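Local coordinates for transcriptional regulator KdgR (Pseudomonas aeruginosa, PDB 5Y6I), which probably binds DNA and regulates transcription as a member of the IclR family of bacterial regulators, at residues Leu108-Phe113 and Ala233-Ala238; Ser149-Val154 and Val226-Gly231; Glu191-Arg194 and Leu198-Ile201; Ala200-Gly203 and Val209-Leu212. All blocks are in the same frame, centred on the assembly; numbering follows the deposited sequence.

Interaction 1: Leu108-Phe113 and Ala233-Ala238; sequences LNETCF and ASIFQA
Glu110 reaches across to Phe236 and Ile235 with the carboxylate end of its side chain. The contacts are of two kinds: carboxylate against the CB and ring base of Phe236, and carboxylate against the methyl of Ile235. No hydrogen bond joins the two segments.

Toward Phe236, the carboxylate arrives at the root of the ring. Glu110 CD lies 3.5 Å from Phe236 CB, and Glu110 OE2 is 3.5 Å from Phe236 CG. The carboxylate and ring planes are turned 51° apart, so the groups meet obliquely. The Glu110 chain gets there by a bend at chi2 (-102°). Ala238 CA lies over one face of the Phe236 ring, toward the rim.

Toward Ile235, a single methyl does the touching. Ile235 CG2 sits 3.7 Å from Glu110 OE2 and 3.8 Å from Glu110 OE1, so it borders both oxygens.

The charged end has a further partner, since Glu110 OE1 makes a long, weak ion pair with Arg132 NH1. Val229 touches Glu110, Cys112 and Phe236, which places the contact beside strand 223-232. Thr111 bonds to Val230 of the same strand through its backbone.

The contact joins the turn between helix 93-108 and strand 111-118 to the loop that leaves strand 223-232. Both belong to the C-terminal domain of IclR regulators, which has a GAF-like fold.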
# COMPACT_ATOMS: atom_id res chain seq x y z
N LEU A 108 -14.88 26.46 1.40
CA LEU A 108 -14.29 27.43 2.31
C LEU A 108 -13.94 28.73 1.64
O LEU A 108 -13.82 29.76 2.33
CB LEU A 108 -13.04 26.85 2.96
CG LEU A 108 -13.26 25.50 3.64
CD1 LEU A 108 -11.96 24.94 4.16
CD2 LEU A 108 -14.25 25.70 4.79
N ASN A 109 -13.78 28.72 0.32
CA ASN A 109 -13.08 29.78 -0.41
C ASN A 109 -11.82 30.19 0.35
O ASN A 109 -11.58 31.37 0.62
CB ASN A 109 -13.98 30.98 -0.67
CG ASN A 109 -13.45 31.87 -1.79
OD1 ASN A 109 -12.61 31.44 -2.59
ND2 ASN A 109 -13.93 33.11 -1.85
N GLU A 110 -11.03 29.20 0.74
CA GLU A 110 -9.73 29.42 1.33
C GLU A 110 -8.72 28.55 0.60
O GLU A 110 -9.07 27.50 0.05
CB GLU A 110 -9.72 29.12 2.85
CG GLU A 110 -10.90 29.73 3.61
CD GLU A 110 -10.51 31.00 4.36
OE1 GLU A 110 -9.45 31.57 4.01
OE2 GLU A 110 -11.26 31.46 5.26
N THR A 111 -7.46 28.99 0.57
CA THR A 111 -6.44 28.23 -0.14
C THR A 111 -6.14 26.93 0.59
O THR A 111 -5.76 26.96 1.77
CB THR A 111 -5.19 29.09 -0.32
OG1 THR A 111 -5.54 30.28 -1.02
CG2 THR A 111 -4.14 28.35 -1.14
N CYS A 112 -6.33 25.80 -0.09
CA CYS A 112 -5.99 24.48 0.43
C CYS A 112 -4.83 23.91 -0.38
O CYS A 112 -4.73 24.18 -1.59
CB CYS A 112 -7.17 23.51 0.36
SG CYS A 112 -8.72 24.18 1.00
N PHE A 113 -3.95 23.16 0.28
CA PHE A 113 -2.81 22.57 -0.40
C PHE A 113 -2.54 21.15 0.09
O PHE A 113 -2.97 20.74 1.18
CB PHE A 113 -1.54 23.44 -0.25
CG PHE A 113 -1.10 23.73 1.18
CD1 PHE A 113 -0.06 23.01 1.77
CD2 PHE A 113 -1.66 24.79 1.89
CE1 PHE A 113 0.37 23.32 3.07
CE2 PHE A 113 -1.24 25.10 3.19
CZ PHE A 113 -0.23 24.37 3.78
N ALA A 233 -5.89 35.98 9.44
CA ALA A 233 -6.74 35.85 10.64
C ALA A 233 -8.13 36.44 10.45
O ALA A 233 -9.11 35.89 10.98
CB ALA A 233 -6.05 36.51 11.84
N SER A 234 -8.23 37.57 9.75
CA SER A 234 -9.48 38.26 9.44
C SER A 234 -10.56 37.33 8.91
O SER A 234 -11.53 37.06 9.63
CB SER A 234 -9.21 39.42 8.46
OG SER A 234 -8.32 39.10 7.40
N ILE A 235 -10.43 36.82 7.69
CA ILE A 235 -11.52 36.01 7.15
C ILE A 235 -11.54 34.62 7.78
O ILE A 235 -12.61 34.11 8.13
CB ILE A 235 -11.47 35.93 5.61
CG1 ILE A 235 -12.79 35.40 5.06
CG2 ILE A 235 -10.30 35.05 5.14
CD1 ILE A 235 -13.94 36.40 5.11
N PHE A 236 -10.37 34.00 7.97
CA PHE A 236 -10.26 32.59 8.33
C PHE A 236 -9.90 32.45 9.80
O PHE A 236 -8.80 32.85 10.22
CB PHE A 236 -9.22 31.87 7.47
CG PHE A 236 -9.09 30.39 7.77
CD1 PHE A 236 -7.87 29.75 7.63
CD2 PHE A 236 -10.18 29.64 8.19
CE1 PHE A 236 -7.73 28.39 7.91
CE2 PHE A 236 -10.05 28.28 8.47
CZ PHE A 236 -8.82 27.66 8.33
N GLN A 237 -10.81 31.87 10.58
CA GLN A 237 -10.55 31.47 11.95
C GLN A 237 -10.10 30.02 11.93
O GLN A 237 -10.89 29.12 11.62
CB GLN A 237 -11.81 31.64 12.81
CG GLN A 237 -11.56 32.25 14.18
CD GLN A 237 -11.19 33.71 14.09
OE1 GLN A 237 -12.03 34.55 13.77
NE2 GLN A 237 -9.93 34.02 14.38
N ALA A 238 -8.82 29.78 12.22
CA ALA A 238 -8.26 28.43 12.18
C ALA A 238 -8.41 27.77 13.55
O ALA A 238 -7.44 27.54 14.28
CB ALA A 238 -6.80 28.47 11.74

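Interaction 2: Ser149-Val154 and Val226-Gly231; sequences SSTGLV and VLTVVG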
# COMPACT_ATOMS: atom_id res chain seq x y z
N SER A 149 5.46 25.18 10.90
CA SER A 149 4.23 25.17 10.11
C SER A 149 3.27 24.10 10.62
O SER A 149 3.66 23.18 11.35
CB SER A 149 4.52 24.93 8.62
OG SER A 149 5.23 23.73 8.41
N SER A 150 2.00 24.22 10.23
CA SER A 150 1.00 23.24 10.64
C SER A 150 1.16 21.95 9.86
O SER A 150 0.89 20.86 10.37
CB SER A 150 -0.40 23.81 10.44
OG SER A 150 -0.56 24.28 9.11
N THR A 151 1.58 22.07 8.60
CA THR A 151 1.89 20.91 7.78
C THR A 151 3.05 20.12 8.36
O THR A 151 3.04 18.88 8.37
CB THR A 151 2.21 21.40 6.37
OG1 THR A 151 1.19 22.32 5.94
CG2 THR A 151 2.29 20.27 5.42
N GLY A 152 4.07 20.82 8.86
CA GLY A 152 5.22 20.14 9.42
C GLY A 152 4.92 19.47 10.74
O GLY A 152 5.51 18.43 11.07
N LEU A 153 3.99 20.03 11.51
CA LEU A 153 3.66 19.44 12.81
C LEU A 153 2.87 18.14 12.65
O LEU A 153 3.10 17.18 13.39
CB LEU A 153 2.91 20.43 13.69
CG LEU A 153 3.70 21.68 14.11
CD1 LEU A 153 3.27 22.20 15.48
CD2 LEU A 153 5.18 21.39 14.13
N VAL A 154 1.94 18.09 11.69
CA VAL A 154 1.20 16.85 11.48
C VAL A 154 2.16 15.74 11.07
O VAL A 154 2.13 14.64 11.63
CB VAL A 154 0.08 17.03 10.45
CG1 VAL A 154 -0.61 15.64 10.21
CG2 VAL A 154 -0.93 18.08 10.92
N VAL A 226 -0.35 15.39 3.71
CA VAL A 226 -1.03 16.27 4.65
C VAL A 226 -1.81 17.28 3.82
O VAL A 226 -1.29 17.80 2.83
CB VAL A 226 -0.06 16.97 5.61
CG1 VAL A 226 -0.82 17.86 6.61
CG2 VAL A 226 0.77 15.93 6.34
N LEU A 227 -3.05 17.53 4.21
CA LEU A 227 -3.92 18.47 3.52
C LEU A 227 -4.22 19.60 4.49
O LEU A 227 -4.41 19.37 5.69
CB LEU A 227 -5.21 17.79 3.04
CG LEU A 227 -5.88 18.42 1.82
CD1 LEU A 227 -6.77 17.39 1.13
CD2 LEU A 227 -6.69 19.66 2.18
N THR A 228 -4.29 20.82 3.96
CA THR A 228 -4.04 21.99 4.78
C THR A 228 -4.78 23.19 4.23
O THR A 228 -4.72 23.46 3.03
CB THR A 228 -2.56 22.28 4.79
OG1 THR A 228 -2.10 22.00 3.47
CG2 THR A 228 -1.82 21.39 5.71
N VAL A 229 -5.44 23.94 5.12
CA VAL A 229 -6.18 25.15 4.76
C VAL A 229 -5.45 26.34 5.36
O VAL A 229 -4.88 26.26 6.46
CB VAL A 229 -7.63 25.07 5.27
CG1 VAL A 229 -8.37 26.40 5.02
CG2 VAL A 229 -8.36 23.90 4.61
N VAL A 230 -5.47 27.47 4.65
CA VAL A 230 -4.62 28.58 5.06
C VAL A 230 -5.24 29.90 4.61
O VAL A 230 -5.95 29.96 3.60
CB VAL A 230 -3.19 28.35 4.52
CG1 VAL A 230 -3.21 28.27 3.01
CG2 VAL A 230 -2.21 29.39 5.03
N GLY A 231 -4.99 30.96 5.39
CA GLY A 231 -5.60 32.25 5.20
C GLY A 231 -5.42 33.17 6.39
O GLY A 231 -5.41 32.74 7.54
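Thr151 and Val154, three residues apart on the first turns of helix 150-158, meet Val226 and Thr228 on strand 223-232. The contact is buried. Its cross-segment touches are made by side chains and involve no hydrogen bond.

Ser149 is the N-cap. Its OG accepts from Gly152 N at 3.2 Å with an N-H...O angle of 145°, and it also bonds to Pro145 O. This caps the first turn of the helix. Ser150 turns its hydroxyl to Ser213 OG on strand 209-217.

Thr151 divides its two branches between two strand residues. CG2, anti to the backbone N, lies 4.1 Å from Val226 CB. The other branch, OG1, comes 3.2 Å from Thr228 CG2, and these two side chains cross at about a right angle. Thr228 OG1 has its polar partner on another strand, bonding to Phe113 O, which leaves its methyl for Thr151.

Val154 packs on Val226 from the next turn. Val154 CB is 4.0 Å from Val226 CG1, and Val154 CG1 is 4.1 Å from Val226 CG2. Val226 thus takes Thr151 and Val154 together.

The helix and strand segments run roughly antiparallel, tilted at 149°, with axes 8.7 Å apart at closest approach. The helix lies against one face of the sheet. Thr151 also touches Phe113 and Ala115 on strand 111-118, while Val154 touches Ser213 and Pro215 on strand 209-217. Leu227 points away from it and packs on helix 244-258.

Interaction 3: Glu191-Arg194 and Leu198-Ile201; sequences EGIR and LHAI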
# COMPACT_ATOMS: atom_id res chain seq x y z
N GLU A 191 1.53 14.15 20.93
CA GLU A 191 0.46 13.30 21.41
C GLU A 191 -0.90 13.99 21.25
O GLU A 191 -1.92 13.32 21.06
CB GLU A 191 0.74 12.92 22.87
CG GLU A 191 -0.38 12.26 23.64
CD GLU A 191 0.06 11.89 25.04
OE1 GLU A 191 -0.66 11.16 25.76
OE2 GLU A 191 1.17 12.33 25.41
N GLY A 192 -0.92 15.32 21.31
CA GLY A 192 -2.17 16.03 21.11
C GLY A 192 -2.64 15.96 19.68
O GLY A 192 -3.81 15.70 19.41
N ILE A 193 -1.72 16.17 18.73
CA ILE A 193 -2.11 16.20 17.33
C ILE A 193 -2.69 14.85 16.89
O ILE A 193 -3.54 14.79 15.99
CB ILE A 193 -0.90 16.63 16.47
CG1 ILE A 193 -0.28 17.90 17.03
CG2 ILE A 193 -1.30 16.88 15.04
CD1 ILE A 193 0.98 18.34 16.30
N ARG A 194 -2.28 13.74 17.54
CA ARG A 194 -2.89 12.45 17.22
C ARG A 194 -4.24 12.27 17.90
O ARG A 194 -5.21 11.85 17.26
CB ARG A 194 -2.00 11.30 17.63
CG ARG A 194 -0.61 11.33 17.15
CD ARG A 194 0.18 10.47 18.14
NE ARG A 194 1.59 10.78 18.01
CZ ARG A 194 2.46 10.61 18.98
NH1 ARG A 194 2.08 10.16 20.17
NH2 ARG A 194 3.72 10.94 18.76
N LEU A 198 -5.91 16.58 13.83
CA LEU A 198 -5.50 17.71 13.00
C LEU A 198 -4.71 18.68 13.87
O LEU A 198 -4.52 18.46 15.07
CB LEU A 198 -6.70 18.42 12.33
CG LEU A 198 -7.94 18.97 13.05
CD1 LEU A 198 -8.78 17.89 13.64
CD2 LEU A 198 -7.60 19.99 14.13
N HIS A 199 -4.27 19.78 13.26
CA HIS A 199 -3.56 20.80 14.01
C HIS A 199 -3.76 22.18 13.39
O HIS A 199 -3.70 22.33 12.17
CB HIS A 199 -2.06 20.52 14.08
CG HIS A 199 -1.36 21.34 15.10
ND1 HIS A 199 -1.63 21.22 16.45
CD2 HIS A 199 -0.45 22.34 14.98
CE1 HIS A 199 -0.89 22.10 17.11
NE2 HIS A 199 -0.17 22.79 16.24
N ALA A 200 -3.99 23.17 14.26
CA ALA A 200 -4.11 24.57 13.89
C ALA A 200 -2.88 25.35 14.33
O ALA A 200 -2.26 25.04 15.36
CB ALA A 200 -5.36 25.18 14.53
N ILE A 201 -2.52 26.37 13.54
CA ILE A 201 -1.44 27.29 13.89
C ILE A 201 -1.88 28.71 13.59
O ILE A 201 -2.48 28.99 12.54
CB ILE A 201 -0.11 26.99 13.16
CG1 ILE A 201 -0.22 27.34 11.66
CG2 ILE A 201 0.33 25.56 13.41
CD1 ILE A 201 1.12 27.62 10.97
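Ile193 lays its side chain against His199, with CD1 over one face of the imidazole. The methyl makes a CH-pi contact, 4.1 Å from the ring centroid and 20° off the ring normal. It sits somewhat toward the rim. Ile193 CG1 comes 3.6 Å from His199 ND1. The other branch works on the backbone side: Ile193 CG2 is 3.6 Å from Leu198 O and 3.8 Å from His199 CB.

The torsions support this split. Ile193 CG1 is anti to its carbonyl carbon (chi1 -51°) and the chain then extends to CD1, while CG2 meets the Leu198 carbonyl, just before the strand. His199 has CG anti to the backbone N (chi1 -166°), which brings the ring toward helix 183-196.

A second shell holds both partners. Leu153 of helix 150-158 touches Ile193 and His199, and Ala157 also touches Ile193. His199 is tied to Ser213 by backbone bonding. The Leu198 side chain points away from the helix segment at its root; it touches Ala214 and Glu240.

Ile193 presents only aliphatic carbon to the ring and the backbone, which suggests that dispersion and shape, with no hydrogen bond between the segments, hold the contact.

Interaction 4: Ala200-Gly203 and Val209-Leu212; sequences AIHG and VEAL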
# COMPACT_ATOMS: atom_id res chain seq x y z
N ALA A 200 -3.99 23.17 14.26
CA ALA A 200 -4.11 24.57 13.89
C ALA A 200 -2.88 25.35 14.33
O ALA A 200 -2.26 25.04 15.36
CB ALA A 200 -5.36 25.18 14.53
N ILE A 201 -2.52 26.37 13.54
CA ILE A 201 -1.44 27.29 13.89
C ILE A 201 -1.88 28.71 13.59
O ILE A 201 -2.48 28.99 12.54
CB ILE A 201 -0.11 26.99 13.16
CG1 ILE A 201 -0.22 27.34 11.66
CG2 ILE A 201 0.33 25.56 13.41
CD1 ILE A 201 1.12 27.62 10.97
N HIS A 202 -1.57 29.62 14.51
CA HIS A 202 -1.93 31.03 14.38
C HIS A 202 -0.64 31.79 14.07
O HIS A 202 0.06 32.26 14.98
CB HIS A 202 -2.62 31.51 15.66
CG HIS A 202 -3.64 30.54 16.18
ND1 HIS A 202 -4.48 29.83 15.35
CD2 HIS A 202 -3.93 30.14 17.44
CE1 HIS A 202 -5.25 29.04 16.08
NE2 HIS A 202 -4.94 29.21 17.35
N GLY A 203 -0.31 31.89 12.79
CA GLY A 203 0.83 32.69 12.37
C GLY A 203 2.19 32.13 12.68
O GLY A 203 3.19 32.82 12.42
N VAL A 209 -1.08 34.84 9.32
CA VAL A 209 -1.65 33.79 8.47
C VAL A 209 -1.91 32.57 9.33
O VAL A 209 -1.02 32.11 10.07
CB VAL A 209 -0.79 33.46 7.23
CG1 VAL A 209 -0.36 34.69 6.52
CG2 VAL A 209 0.36 32.60 7.51
N GLU A 210 -3.14 32.08 9.29
CA GLU A 210 -3.56 30.94 10.08
C GLU A 210 -3.75 29.74 9.16
O GLU A 210 -4.35 29.85 8.09
CB GLU A 210 -4.85 31.26 10.84
CG GLU A 210 -4.63 32.01 12.16
CD GLU A 210 -3.98 33.36 11.98
OE1 GLU A 210 -4.02 33.90 10.85
OE2 GLU A 210 -3.43 33.91 12.97
N ALA A 211 -3.21 28.59 9.58
CA ALA A 211 -3.31 27.36 8.82
C ALA A 211 -4.03 26.30 9.63
O ALA A 211 -4.25 26.43 10.84
CB ALA A 211 -1.93 26.86 8.38
N LEU A 212 -4.42 25.24 8.94
CA LEU A 212 -5.08 24.10 9.53
C LEU A 212 -4.66 22.89 8.72
O LEU A 212 -4.58 22.99 7.49
CB LEU A 212 -6.60 24.27 9.52
CG LEU A 212 -7.44 23.37 10.42
CD1 LEU A 212 -7.35 23.88 11.85
CD2 LEU A 212 -8.88 23.33 9.94
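Ile201 O accepts a hydrogen bond from Ala211 N at 3.1 Å, and Glu210 CA adds a weaker CA-H...O contact to the same oxygen. The two segments form part of the beta hairpin of strands 199-202 and 209-217, antiparallel, with axes 4.9 Å apart.

Ile201 and Ala211 are the hydrogen-bonded pair. The return bond, Ile201 N to Ala211 O, is 3.2 Å long with an N-H...O angle of 169°. Ala200 with Leu212 and His202 with Glu210 are the non-hydrogen-bonded pairs to either side. Past the His202-Glu210 pair, Gly203 N makes a weak bond to Val209 O at the end of the hairpin. Gly203 has a positive phi, a conformation that glycine adopts easily.

On the sheet face of Ile201 and Ala211, the two side chains pack together, and Ser150 of helix 150-158 touches both. The opposite face carries Ala200, His202, Glu210 and Leu212. Here Leu212 also touches Ala245 and Leu248 of helix 244-258. The Glu210 chain bends at chi2, which brings Glu210 CG to 3.6 Å and Glu210 OE2 to 3.5 Å from His202 CA. The two side chains cross at about a right angle; the carboxylate and ring planes differ by 22°. Leu212 ends on the small partner, its CD1 lying 3.6 Å from Ala200 CB.

Overall arrangement
All four contacts lie in the C-terminal effector domain and reach one five-stranded antiparallel sheet. Interaction 1 joins segments 120 residues apart; interaction 2 is nested inside it, and interactions 3 and 4 follow one another inside interaction 2. Interactions 3 and 4 share Ala200 and Ile201 on strand 199-202, outermost within this chain. Centres of interactions 2 and 4 are about 8 Å apart, those of 1 and 4 about 9 Å, and those of 1 and 3 about 18 Å. Strands 111-118, 223-232, 209-217 and 199-202 lie side by side, so backbone bonds link interactions 1, 2 and 4. Together they tie helices 150-158 and 183-196 and the loop after strand 223-232 to the sheet.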